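Long-range contacts in TRAP-type C4-dicarboxylate:H+ symport system substrate-binding component DctP (Shewanella oneidensis, PDB 4MX6), which probably captures succinate and related C4-dicarboxylates in the periplasm and passes them to a TRAP-type, proton-coupled membrane transporter: residues F41-A46 with Q53-F58; G68-S73 with S257-K262; A88-N93 with M247-D252; L117-N122 with Q310-M315. One frame throughout, in Å; residues are numbered along the deposited sequence.

Interaction 1 of 4, residues F41-A46 with Q53-F58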
loop_
_atom_site.group_PDB
_atom_site.type_symbol
_atom_site.label_atom_id
_atom_site.label_comp_id
_atom_site.label_asym_id
_atom_site.label_seq_id
_atom_site.Cartn_x
_atom_site.Cartn_y
_atom_site.Cartn_z
ATOM N N PHE A 41 5.141 9.020 -14.328
ATOM C CA PHE A 41 4.845 8.062 -13.261
ATOM C C PHE A 41 4.956 8.850 -11.964
ATOM O O PHE A 41 6.049 9.302 -11.603
ATOM C CB PHE A 41 5.868 6.928 -13.297
ATOM C CG PHE A 41 5.505 5.710 -12.462
ATOM C CD1 PHE A 41 4.858 5.796 -11.240
ATOM C CD2 PHE A 41 5.838 4.465 -12.921
ATOM C CE1 PHE A 41 4.550 4.654 -10.517
ATOM C CE2 PHE A 41 5.527 3.327 -12.203
ATOM C CZ PHE A 41 4.900 3.433 -10.994
ATOM N N SER A 42 3.841 9.066 -11.276
ATOM C CA SER A 42 3.888 9.769 -10.000
ATOM C C SER A 42 3.576 8.828 -8.856
ATOM O O SER A 42 2.841 7.860 -9.020
ATOM C CB SER A 42 2.936 10.971 -9.985
ATOM O OG SER A 42 1.570 10.604 -10.108
ATOM N N HIS A 43 4.133 9.130 -7.692
ATOM C CA HIS A 43 3.817 8.404 -6.479
ATOM C C HIS A 43 4.097 9.256 -5.244
ATOM O O HIS A 43 4.616 10.383 -5.348
ATOM C CB HIS A 43 4.559 7.059 -6.461
ATOM C CG HIS A 43 6.047 7.162 -6.355
ATOM N ND1 HIS A 43 6.671 7.418 -5.154
ATOM C CD2 HIS A 43 7.027 7.027 -7.284
ATOM C CE1 HIS A 43 7.978 7.428 -5.353
ATOM N NE2 HIS A 43 8.220 7.200 -6.634
ATOM N N VAL A 44 3.748 8.714 -4.081
ATOM C CA VAL A 44 3.759 9.477 -2.836
ATOM C C VAL A 44 4.886 9.097 -1.882
ATOM O O VAL A 44 4.986 9.669 -0.802
ATOM C CB VAL A 44 2.397 9.362 -2.095
ATOM C CG1 VAL A 44 1.283 9.794 -3.020
ATOM C CG2 VAL A 44 2.147 7.958 -1.540
ATOM N N VAL A 45 5.700 8.103 -2.221
ATOM C CA VAL A 45 6.737 7.645 -1.303
ATOM C C VAL A 45 8.118 8.231 -1.597
ATOM O O VAL A 45 8.343 8.883 -2.608
ATOM C CB VAL A 45 6.799 6.102 -1.208
ATOM C CG1 VAL A 45 5.448 5.553 -0.735
ATOM C CG2 VAL A 45 7.227 5.447 -2.518
ATOM N N ALA A 46 9.041 7.996 -0.671
ATOM C CA ALA A 46 10.435 8.368 -0.875
ATOM C C ALA A 46 11.055 7.526 -1.997
ATOM O O ALA A 46 10.574 6.448 -2.333
ATOM C CB ALA A 46 11.220 8.198 0.410
ATOM N N GLN A 53 11.956 2.562 -6.095
ATOM C CA GLN A 53 12.908 1.822 -6.907
ATOM C C GLN A 53 12.239 1.142 -8.098
ATOM O O GLN A 53 12.825 1.085 -9.183
ATOM C CB GLN A 53 13.665 0.807 -6.055
ATOM C CG GLN A 53 14.575 1.450 -5.011
ATOM C CD GLN A 53 15.623 2.329 -5.637
ATOM O OE1 GLN A 53 16.557 1.835 -6.266
ATOM N NE2 GLN A 53 15.478 3.636 -5.462
ATOM N N MET A 54 11.027 0.612 -7.919
ATOM C CA MET A 54 10.269 0.056 -9.044
ATOM C C MET A 54 10.090 1.116 -10.128
ATOM O O MET A 54 10.297 0.849 -11.314
ATOM C CB MET A 54 8.920 -0.484 -8.565
ATOM C CG MET A 54 7.992 -0.932 -9.679
ATOM S SD MET A 54 6.912 0.395 -10.217
ATOM C CE MET A 54 6.197 -0.338 -11.681
ATOM N N ALA A 55 9.711 2.332 -9.737
ATOM C CA ALA A 55 9.446 3.376 -10.723
ATOM C C ALA A 55 10.729 3.742 -11.477
ATOM O O ALA A 55 10.706 3.933 -12.699
ATOM C CB ALA A 55 8.835 4.595 -10.046
ATOM N N LEU A 56 11.847 3.869 -10.754
ATOM C CA LEU A 56 13.122 4.192 -11.409
ATOM C C LEU A 56 13.617 3.047 -12.286
ATOM O O LEU A 56 14.182 3.288 -13.348
ATOM C CB LEU A 56 14.173 4.559 -10.365
ATOM C CG LEU A 56 13.998 5.937 -9.717
ATOM C CD1 LEU A 56 15.065 6.147 -8.660
ATOM C CD2 LEU A 56 14.025 7.066 -10.737
ATOM N N LYS A 57 13.401 1.802 -11.876
ATOM C CA LYS A 57 13.789 0.679 -12.724
ATOM C C LYS A 57 12.989 0.692 -14.024
ATOM O O LYS A 57 13.531 0.447 -15.107
ATOM C CB LYS A 57 13.599 -0.644 -11.976
ATOM C CG LYS A 57 14.018 -1.883 -12.760
ATOM C CD LYS A 57 15.506 -1.884 -13.097
ATOM C CE LYS A 57 15.956 -3.211 -13.673
ATOM N NZ LYS A 57 17.411 -3.239 -13.926
ATOM N N PHE A 58 11.700 0.997 -13.928
ATOM C CA PHE A 58 10.845 1.097 -15.110
ATOM C C PHE A 58 11.383 2.174 -16.057
ATOM O O PHE A 58 11.514 1.943 -17.267
ATOM C CB PHE A 58 9.407 1.360 -14.666
ATOM C CG PHE A 58 8.428 1.588 -15.793
ATOM C CD1 PHE A 58 8.193 0.626 -16.763
ATOM C CD2 PHE A 58 7.693 2.752 -15.830
ATOM C CE1 PHE A 58 7.279 0.850 -17.759
ATOM C CE2 PHE A 58 6.767 2.968 -16.828
ATOM C CZ PHE A 58 6.564 2.017 -17.788
#

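Interaction 2 of 4, residues G68-S73 with S257-K262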
loop_
_atom_site.group_PDB
_atom_site.type_symbol
_atom_site.label_atom_id
_atom_site.label_comp_id
_atom_site.label_asym_id
_atom_site.label_seq_id
_atom_site.Cartn_x
_atom_site.Cartn_y
_atom_site.Cartn_z
ATOM N N GLY A 68 14.903 7.218 -27.473
ATOM C CA GLY A 68 14.417 8.218 -28.397
ATOM C C GLY A 68 12.946 8.101 -28.739
ATOM O O GLY A 68 12.395 8.988 -29.392
ATOM N N GLU A 69 12.304 7.019 -28.295
ATOM C CA GLU A 69 10.900 6.794 -28.610
ATOM C C GLU A 69 10.000 7.134 -27.423
ATOM O O GLU A 69 8.938 7.732 -27.596
ATOM C CB GLU A 69 10.672 5.341 -29.018
ATOM C CG GLU A 69 11.442 4.902 -30.255
ATOM C CD GLU A 69 11.301 3.408 -30.515
ATOM O OE1 GLU A 69 10.162 2.947 -30.641
ATOM O OE2 GLU A 69 12.321 2.692 -30.566
ATOM N N TYR A 70 10.431 6.725 -26.230
ATOM C CA TYR A 70 9.712 6.986 -24.993
ATOM C C TYR A 70 10.706 7.358 -23.911
ATOM O O TYR A 70 11.836 6.873 -23.895
ATOM C CB TYR A 70 8.906 5.752 -24.544
ATOM C CG TYR A 70 7.795 5.410 -25.498
ATOM C CD1 TYR A 70 8.022 4.592 -26.601
ATOM C CD2 TYR A 70 6.528 5.941 -25.326
ATOM C CE1 TYR A 70 7.017 4.303 -27.498
ATOM C CE2 TYR A 70 5.520 5.661 -26.209
ATOM C CZ TYR A 70 5.764 4.839 -27.297
ATOM O OH TYR A 70 4.759 4.550 -28.192
ATOM N N THR A 71 10.275 8.225 -23.004
ATOM C CA THR A 71 11.040 8.530 -21.807
ATOM C C THR A 71 10.078 8.498 -20.636
ATOM O O THR A 71 8.905 8.807 -20.809
ATOM C CB THR A 71 11.715 9.913 -21.896
ATOM O OG1 THR A 71 12.571 10.099 -20.767
ATOM C CG2 THR A 71 10.679 11.024 -21.949
ATOM N N VAL A 72 10.565 8.113 -19.458
ATOM C CA VAL A 72 9.729 8.057 -18.267
ATOM C C VAL A 72 10.200 9.110 -17.268
ATOM O O VAL A 72 11.364 9.104 -16.884
ATOM C CB VAL A 72 9.788 6.671 -17.590
ATOM C CG1 VAL A 72 8.863 6.633 -16.375
ATOM C CG2 VAL A 72 9.412 5.576 -18.560
ATOM N N SER A 73 9.305 10.016 -16.878
ATOM C CA SER A 73 9.575 10.981 -15.822
ATOM C C SER A 73 8.934 10.489 -14.537
ATOM O O SER A 73 7.738 10.205 -14.510
ATOM C CB SER A 73 9.030 12.359 -16.193
ATOM O OG SER A 73 9.674 12.847 -17.353
ATOM N N SER A 257 -3.778 3.901 -26.590
ATOM C CA SER A 257 -3.164 4.866 -27.511
ATOM C C SER A 257 -1.778 4.422 -27.973
ATOM O O SER A 257 -1.229 4.982 -28.926
ATOM C CB SER A 257 -3.070 6.251 -26.863
ATOM O OG SER A 257 -1.978 6.362 -25.967
ATOM N N LEU A 258 -1.205 3.432 -27.300
ATOM C CA LEU A 258 0.108 2.928 -27.687
ATOM C C LEU A 258 0.015 1.961 -28.862
ATOM O O LEU A 258 -0.926 1.171 -28.945
ATOM C CB LEU A 258 0.753 2.188 -26.521
ATOM C CG LEU A 258 1.095 3.031 -25.296
ATOM C CD1 LEU A 258 1.439 2.142 -24.115
ATOM C CD2 LEU A 258 2.250 3.959 -25.605
ATOM N N PRO A 259 1.000 2.004 -29.772
ATOM C CA PRO A 259 1.030 0.937 -30.775
ATOM C C PRO A 259 1.308 -0.392 -30.085
ATOM O O PRO A 259 2.009 -0.443 -29.074
ATOM C CB PRO A 259 2.171 1.340 -31.722
ATOM C CG PRO A 259 2.888 2.437 -31.080
ATOM C CD PRO A 259 2.138 2.930 -29.884
ATOM N N ALA A 260 0.755 -1.473 -30.616
ATOM C CA ALA A 260 0.782 -2.743 -29.897
ATOM C C ALA A 260 2.191 -3.256 -29.601
ATOM O O ALA A 260 2.439 -3.840 -28.533
ATOM C CB ALA A 260 -0.011 -3.786 -30.663
ATOM N N ASP A 261 3.121 -3.037 -30.529
ATOM C CA ASP A 261 4.478 -3.522 -30.327
ATOM C C ASP A 261 5.197 -2.745 -29.220
ATOM O O ASP A 261 5.854 -3.343 -28.360
ATOM C CB ASP A 261 5.295 -3.596 -31.642
ATOM C CG ASP A 261 5.077 -2.408 -32.591
ATOM O OD1 ASP A 261 4.721 -1.293 -32.151
ATOM O OD2 ASP A 261 5.271 -2.622 -33.819
ATOM N N LYS A 262 5.011 -1.432 -29.191
ATOM C CA LYS A 262 5.611 -0.610 -28.152
ATOM C C LYS A 262 4.965 -0.914 -26.802
ATOM O O LYS A 262 5.650 -0.969 -25.776
ATOM C CB LYS A 262 5.470 0.878 -28.493
ATOM C CG LYS A 262 6.020 1.272 -29.849
ATOM C CD LYS A 262 7.451 0.862 -30.011
ATOM C CE LYS A 262 7.886 0.971 -31.466
ATOM N NZ LYS A 262 9.312 0.565 -31.641
#

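Interaction 3 of 4, residues A88-N93 with M247-D252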
loop_
_atom_site.group_PDB
_atom_site.type_symbol
_atom_site.label_atom_id
_atom_site.label_comp_id
_atom_site.label_asym_id
_atom_site.label_seq_id
_atom_site.Cartn_x
_atom_site.Cartn_y
_atom_site.Cartn_z
ATOM N N ALA A 88 -7.724 10.776 -10.295
ATOM C CA ALA A 88 -8.350 11.736 -11.193
ATOM C C ALA A 88 -7.349 12.184 -12.271
ATOM O O ALA A 88 -7.694 12.242 -13.458
ATOM C CB ALA A 88 -8.880 12.922 -10.422
ATOM N N ALA A 89 -6.115 12.471 -11.870
ATOM C CA ALA A 89 -5.081 12.858 -12.822
ATOM C C ALA A 89 -4.809 11.759 -13.860
ATOM O O ALA A 89 -4.648 12.042 -15.048
ATOM C CB ALA A 89 -3.814 13.231 -12.090
ATOM N N LEU A 90 -4.757 10.517 -13.406
ATOM C CA LEU A 90 -4.565 9.375 -14.294
ATOM C C LEU A 90 -5.644 9.347 -15.380
ATOM O O LEU A 90 -5.352 9.208 -16.579
ATOM C CB LEU A 90 -4.600 8.075 -13.492
ATOM C CG LEU A 90 -4.340 6.832 -14.327
ATOM C CD1 LEU A 90 -2.875 6.718 -14.730
ATOM C CD2 LEU A 90 -4.794 5.614 -13.551
ATOM N N LEU A 91 -6.898 9.483 -14.968
ATOM C CA LEU A 91 -8.013 9.385 -15.911
ATOM C C LEU A 91 -8.084 10.573 -16.865
ATOM O O LEU A 91 -8.600 10.443 -17.971
ATOM C CB LEU A 91 -9.338 9.170 -15.169
ATOM C CG LEU A 91 -9.421 7.770 -14.545
ATOM C CD1 LEU A 91 -10.593 7.660 -13.590
ATOM C CD2 LEU A 91 -9.513 6.689 -15.626
ATOM N N LEU A 92 -7.548 11.715 -16.453
ATOM C CA LEU A 92 -7.388 12.859 -17.342
ATOM C C LEU A 92 -6.186 12.736 -18.285
ATOM O O LEU A 92 -6.015 13.564 -19.173
ATOM C CB LEU A 92 -7.224 14.138 -16.527
ATOM C CG LEU A 92 -8.422 14.607 -15.697
ATOM C CD1 LEU A 92 -8.022 15.827 -14.881
ATOM C CD2 LEU A 92 -9.630 14.922 -16.567
ATOM N N ASN A 93 -5.373 11.704 -18.093
ATOM C CA ASN A 93 -4.102 11.540 -18.803
ATOM C C ASN A 93 -3.099 12.654 -18.489
ATOM O O ASN A 93 -2.233 12.966 -19.316
ATOM C CB ASN A 93 -4.300 11.353 -20.311
ATOM C CG ASN A 93 -3.129 10.633 -20.966
ATOM O OD1 ASN A 93 -2.510 9.748 -20.381
ATOM N ND2 ASN A 93 -2.814 11.020 -22.192
ATOM N N MET A 247 -1.520 -1.637 -6.366
ATOM C CA MET A 247 -1.812 -2.024 -7.751
ATOM C C MET A 247 -1.201 -0.987 -8.679
ATOM O O MET A 247 -1.490 0.200 -8.554
ATOM C CB MET A 247 -3.317 -2.149 -8.023
ATOM C CG MET A 247 -3.582 -2.833 -9.349
ATOM S SD MET A 247 -5.332 -3.008 -9.785
ATOM C CE MET A 247 -5.869 -4.122 -8.495
ATOM N N VAL A 248 -0.339 -1.437 -9.586
ATOM C CA VAL A 248 0.201 -0.579 -10.633
ATOM C C VAL A 248 -0.865 -0.475 -11.726
ATOM O O VAL A 248 -1.336 -1.495 -12.240
ATOM C CB VAL A 248 1.519 -1.134 -11.192
ATOM C CG1 VAL A 248 2.077 -0.206 -12.258
ATOM C CG2 VAL A 248 2.530 -1.378 -10.069
ATOM N N VAL A 249 -1.282 0.751 -12.023
ATOM C CA VAL A 249 -2.371 0.993 -12.959
ATOM C C VAL A 249 -2.030 2.058 -13.986
ATOM O O VAL A 249 -1.171 2.907 -13.774
ATOM C CB VAL A 249 -3.669 1.430 -12.230
ATOM C CG1 VAL A 249 -4.176 0.327 -11.303
ATOM C CG2 VAL A 249 -3.466 2.700 -11.437
ATOM N N THR A 250 -2.742 1.989 -15.102
ATOM C CA THR A 250 -2.735 3.035 -16.111
ATOM C C THR A 250 -4.178 3.331 -16.512
ATOM O O THR A 250 -5.111 2.703 -16.002
ATOM C CB THR A 250 -1.867 2.647 -17.341
ATOM O OG1 THR A 250 -1.741 3.758 -18.233
ATOM C CG2 THR A 250 -2.446 1.488 -18.121
ATOM N N SER A 251 -4.376 4.286 -17.411
ATOM C CA SER A 251 -5.710 4.524 -17.951
ATOM C C SER A 251 -5.899 3.726 -19.228
ATOM O O SER A 251 -4.962 3.518 -20.007
ATOM C CB SER A 251 -5.976 6.007 -18.218
ATOM O OG SER A 251 -5.208 6.482 -19.310
ATOM N N ASP A 252 -7.129 3.299 -19.457
ATOM C CA ASP A 252 -7.471 2.604 -20.671
ATOM C C ASP A 252 -7.137 3.463 -21.883
ATOM O O ASP A 252 -6.630 2.957 -22.883
ATOM C CB ASP A 252 -8.954 2.266 -20.633
ATOM C CG ASP A 252 -9.377 1.408 -21.775
ATOM O OD1 ASP A 252 -8.899 0.251 -21.837
ATOM O OD2 ASP A 252 -10.187 1.892 -22.595
HETATM O O HOH W 1 -6.709 8.952 -19.933
HETATM O O HOH W 2 -3.132 7.865 -18.447
#

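Interaction 4 of 4, residues L117-N122 with Q310-M315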
loop_
_atom_site.group_PDB
_atom_site.type_symbol
_atom_site.label_atom_id
_atom_site.label_comp_id
_atom_site.label_asym_id
_atom_site.label_seq_id
_atom_site.Cartn_x
_atom_site.Cartn_y
_atom_site.Cartn_z
ATOM N N LEU A 117 -8.713 -6.016 5.112
ATOM C CA LEU A 117 -9.284 -6.684 6.288
ATOM C C LEU A 117 -8.191 -7.052 7.303
ATOM O O LEU A 117 -7.170 -7.645 6.945
ATOM C CB LEU A 117 -10.094 -7.916 5.882
ATOM C CG LEU A 117 -11.366 -7.617 5.081
ATOM C CD1 LEU A 117 -12.037 -8.904 4.654
ATOM C CD2 LEU A 117 -12.347 -6.758 5.870
ATOM N N PRO A 118 -8.403 -6.706 8.576
ATOM C CA PRO A 118 -7.331 -6.916 9.549
ATOM C C PRO A 118 -7.077 -8.392 9.847
ATOM O O PRO A 118 -8.013 -9.157 10.082
ATOM C CB PRO A 118 -7.835 -6.167 10.785
ATOM C CG PRO A 118 -9.341 -6.049 10.581
ATOM C CD PRO A 118 -9.513 -5.902 9.120
ATOM N N PHE A 119 -5.809 -8.769 9.827
ATOM C CA PHE A 119 -5.345 -10.124 10.103
ATOM C C PHE A 119 -5.876 -11.164 9.098
ATOM O O PHE A 119 -5.871 -12.363 9.373
ATOM C CB PHE A 119 -5.669 -10.544 11.546
ATOM C CG PHE A 119 -4.974 -9.703 12.589
ATOM C CD1 PHE A 119 -3.636 -9.891 12.871
ATOM C CD2 PHE A 119 -5.666 -8.727 13.284
ATOM C CE1 PHE A 119 -3.005 -9.109 13.834
ATOM C CE2 PHE A 119 -5.032 -7.952 14.237
ATOM C CZ PHE A 119 -3.705 -8.152 14.511
ATOM N N LEU A 120 -6.276 -10.726 7.913
ATOM C CA LEU A 120 -6.701 -11.671 6.884
ATOM C C LEU A 120 -5.542 -12.550 6.407
ATOM O O LEU A 120 -5.684 -13.771 6.286
ATOM C CB LEU A 120 -7.330 -10.921 5.713
ATOM C CG LEU A 120 -7.824 -11.784 4.549
ATOM C CD1 LEU A 120 -8.841 -12.832 4.997
ATOM C CD2 LEU A 120 -8.409 -10.868 3.476
ATOM N N PHE A 121 -4.418 -11.911 6.093
ATOM C CA PHE A 121 -3.237 -12.611 5.612
ATOM C C PHE A 121 -2.199 -12.730 6.717
ATOM O O PHE A 121 -1.890 -11.758 7.412
ATOM C CB PHE A 121 -2.620 -11.851 4.440
ATOM C CG PHE A 121 -3.561 -11.663 3.293
ATOM C CD1 PHE A 121 -3.902 -12.723 2.468
ATOM C CD2 PHE A 121 -4.117 -10.424 3.032
ATOM C CE1 PHE A 121 -4.779 -12.547 1.402
ATOM C CE2 PHE A 121 -4.995 -10.257 1.963
ATOM C CZ PHE A 121 -5.324 -11.329 1.165
ATOM N N ASN A 122 -1.654 -13.927 6.889
ATOM C CA ASN A 122 -0.660 -14.145 7.933
ATOM C C ASN A 122 0.626 -13.384 7.638
ATOM O O ASN A 122 1.287 -12.844 8.543
ATOM C CB ASN A 122 -0.302 -15.628 8.053
ATOM C CG ASN A 122 -1.429 -16.469 8.621
ATOM O OD1 ASN A 122 -2.387 -15.945 9.185
ATOM N ND2 ASN A 122 -1.310 -17.789 8.484
ATOM N N GLN A 310 -5.825 -11.787 20.873
ATOM C CA GLN A 310 -6.818 -10.825 21.342
ATOM C C GLN A 310 -7.099 -9.788 20.251
ATOM O O GLN A 310 -8.245 -9.414 20.003
ATOM C CB GLN A 310 -6.353 -10.140 22.631
ATOM C CG GLN A 310 -6.364 -11.077 23.828
ATOM C CD GLN A 310 -5.923 -10.468 25.150
ATOM O OE1 GLN A 310 -5.208 -9.480 25.218
ATOM N NE2 GLN A 310 -6.330 -11.107 26.220
ATOM N N TRP A 311 -6.044 -9.319 19.597
ATOM C CA TRP A 311 -6.212 -8.390 18.480
ATOM C C TRP A 311 -6.965 -9.027 17.302
ATOM O O TRP A 311 -7.835 -8.405 16.693
ATOM C CB TRP A 311 -4.845 -7.887 18.020
ATOM C CG TRP A 311 -4.252 -6.746 18.812
ATOM C CD1 TRP A 311 -3.290 -6.812 19.772
ATOM C CD2 TRP A 311 -4.594 -5.369 18.673
ATOM N NE1 TRP A 311 -3.005 -5.551 20.229
ATOM C CE2 TRP A 311 -3.786 -4.644 19.561
ATOM C CE3 TRP A 311 -5.490 -4.679 17.855
ATOM C CZ2 TRP A 311 -3.872 -3.250 19.674
ATOM C CZ3 TRP A 311 -5.571 -3.299 17.961
ATOM C CH2 TRP A 311 -4.760 -2.605 18.848
ATOM N N VAL A 312 -6.611 -10.256 16.963
ATOM C CA VAL A 312 -7.304 -10.943 15.875
ATOM C C VAL A 312 -8.801 -11.018 16.164
ATOM O O VAL A 312 -9.638 -10.702 15.306
ATOM C CB VAL A 312 -6.744 -12.358 15.664
ATOM C CG1 VAL A 312 -7.572 -13.138 14.646
ATOM C CG2 VAL A 312 -5.298 -12.280 15.227
ATOM N N ASP A 313 -9.137 -11.449 17.373
ATOM C CA ASP A 313 -10.528 -11.698 17.725
ATOM C C ASP A 313 -11.390 -10.442 17.670
ATOM O O ASP A 313 -12.516 -10.480 17.180
ATOM C CB ASP A 313 -10.616 -12.318 19.128
ATOM C CG ASP A 313 -10.098 -13.748 19.179
ATOM O OD1 ASP A 313 -9.864 -14.355 18.114
ATOM O OD2 ASP A 313 -9.941 -14.276 20.300
ATOM N N VAL A 314 -10.869 -9.333 18.188
ATOM C CA VAL A 314 -11.627 -8.092 18.222
ATOM C C VAL A 314 -11.805 -7.484 16.819
ATOM O O VAL A 314 -12.708 -6.672 16.598
ATOM C CB VAL A 314 -10.955 -7.078 19.181
ATOM C CG1 VAL A 314 -9.731 -6.444 18.553
ATOM C CG2 VAL A 314 -11.922 -6.011 19.589
ATOM N N MET A 315 -10.967 -7.890 15.868
ATOM C CA MET A 315 -11.019 -7.360 14.506
ATOM C C MET A 315 -11.928 -8.157 13.569
ATOM O O MET A 315 -12.300 -7.656 12.521
ATOM C CB MET A 315 -9.613 -7.270 13.907
ATOM C CG MET A 315 -8.755 -6.217 14.549
ATOM S SD MET A 315 -9.457 -4.576 14.376
ATOM C CE MET A 315 -8.191 -3.613 15.210
HETATM O O HOH W 3 -9.209 -10.933 12.329
#

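Interaction 1 of 4, residues F41-A46 with Q53-F58
F41 lays one ring face against the methyl group of A55. A55 CB stands 4.0 Å from the centroid of the F41 ring and only 4° off its normal, so this CH-pi contact is almost exactly centred. The small alanine lets the ring come close to the helix. M54 and F41 cross at about a right angle. The M54 chain bends at chi2 (-92°), and this turn brings its sulfur and methyl back to the ring. M54 SD lies 3.7 Å from F41 CZ in an oblique Met-aromatic contact, while M54 CE sits near the ring plane at the edge, 3.8 Å from F41 CE2. F58 reaches the ring edge further round: its CD2 is 3.9 Å from CD2 of F41 and lies near the plane of the F41 ring. F58 also meets F97 edge-to-face. H43 adds a lighter touch, with its CD2 4.1 Å from A55 CB. The imidazole is held by V45 N, which donates to H43 ND1 (3.2 Å) and lies in the ring plane. The H43 side chain is about 6 Å from the bound succinate and about 4 Å from the side chain of K51, a succinate-binding residue. This is strand-on-helix packing within a beta-alpha-beta unit, strand 37-42, helix 50-65 and strand 70-75, whose two strands run parallel as neighbours.

Interaction 2 of 4, residues G68-S73 with S257-K262
Two groups approach the Y70 ring obliquely, both from the same side of its plane, L258 CD2 near CE2 and K262 CB near CE1. L258 CD2 is 3.7 Å from Y70 CE2. K262 CB is 3.9 Å from Y70 CE1. Beyond the ring, the phenol oxygen abuts the proline, with Y70 OH 3.5 Å from P259 CD. The second flat group is the E69 carboxylate. K262 NZ donates to E69 OE1 at 2.7 Å. E69 OE1 accepts through its syn lone pair, on the side of OE2. This is a salt bridge. The E69 chain is extended beyond CG. K262 bends at chi2 (-55°); CB and CG lie by Y70, and the chain beyond runs on to the carboxylate. The contact joins the start of strand 70-75 to the start of helix 260-295, with P259 at the N-cap position. An alanine in place of K262 would probably leave the E69 carboxylate without its charged mate and strip the CE1 side of Y70 of part of its packing. Y70 is also packed from within its own beta-alpha-beta unit, by V37 and I39 of the neighbouring strand and V62 of helix 50-65.

Interaction 3 of 4, residues A88-N93 with M247-D252
L90 packs its two methyl groups on strand 243-251. Its CG is anti to the backbone N (chi1 -177°), which carries both methyls onto the strand. L90 CD2 lies 3.8 Å from V249 CG2 and also meets the T250 carbonyl, 3.8 Å from T250 C. L90 CD1 lies by T250 CA and by the next amide, 3.9 Å from S251 N. That amide is buried and has no hydrogen-bond partner in the model. L91 adds less, with its CD2 reaching the S251 CB. Contact also runs from the helix backbone, as L90 O is 3.6 Å from S251 CB. The helix ends here in a Schellman motif: N93 takes positive phi, and its N bonds back to L90 O. On the other segment a helix begins, because S251 occupies the N-cap position of helix 252-257. The end of helix 86-91 thus lies close to the start of helix 252-257. The S251 OG sits between its backbone N and carbonyl carbon (chi1 70°), and from there it accepts from F254 N. The same hydroxyl meets two waters. One water lies by S251 OG and donates to L91 O. The other, 2.6 Å from S251 OG, lies 2.8 Å from N93 OD1 and probably donates to it. N93 OD1 takes a further bond from Q96 NE2. T250 CB points away from helix 86-91, and its OG1 is hydrogen-bonded to Q96 O. I148 of strand 148-158, the antiparallel neighbour of strand 243-251, touches both L91 and V249.

Interaction 4 of 4, residues L117-N122 with Q310-M315
F119 is the bump that fills a hollow on helix 305-326, and it is presented by a type II beta turn from L117 to L120. F119 is the third residue of that turn and has positive phi (62°), with P118 just before it. The hollow is lined by W311, V312 and M315. R308 also touches the F119 side chain. V312 forms the floor of the hollow: CG2 lies over one ring face, 3.9 Å from the F119 ring centroid, in a CH-pi contact displaced toward the CG and CD1 side. The far end of the ring runs up against W311, with F119 CZ 3.7 Å from W311 CB. M315 closes the CE2 edge, where its CG lies near the ring plane, 4.1 Å from F119 CE2. An alanine at F119 would probably leave this hollow unfilled, and V312 and W311 would lose the aromatic surface they pack on. A second, smaller bump is the proline ring. P118 CG presses on M315 CB at 3.6 Å. M315 bends at chi2 (-61°), and its outer end turns away, so that M315 CE lies at the edge of the W311 ring. H241 also packs on F119 and is bonded to its backbone. W319 NE1, further along helix 305-326, donates to P118 O. A water donates both to P118 O (3.1 Å) and to V312 O (3.0 Å).

How the interactions relate
From the N terminus, interaction 1 closes first, a short loop within one beta-alpha-beta unit. Residues 68-73, 88-93 and 117-122 then open interactions 2, 3 and 4 in turn. Residues 247-252 close interaction 3, so it nests inside the loop of interaction 2, which 257-262 closes. Interaction 4 closes last, at 310-315, and crosses both. Interactions 1 and 2 share the sheet of strands 37-42 and 70-75, where F41 N probably bonds S73 O. Interaction 1 also touches interaction 3, M54 packing on V248. Interactions 2 and 3 tie strand 70-75 and helix 86-91 to helix 260-295 and strand 243-251, respectively. Interaction 4 joins the loop before helix 124-132 to helix 305-326, across the chain's centre from the others.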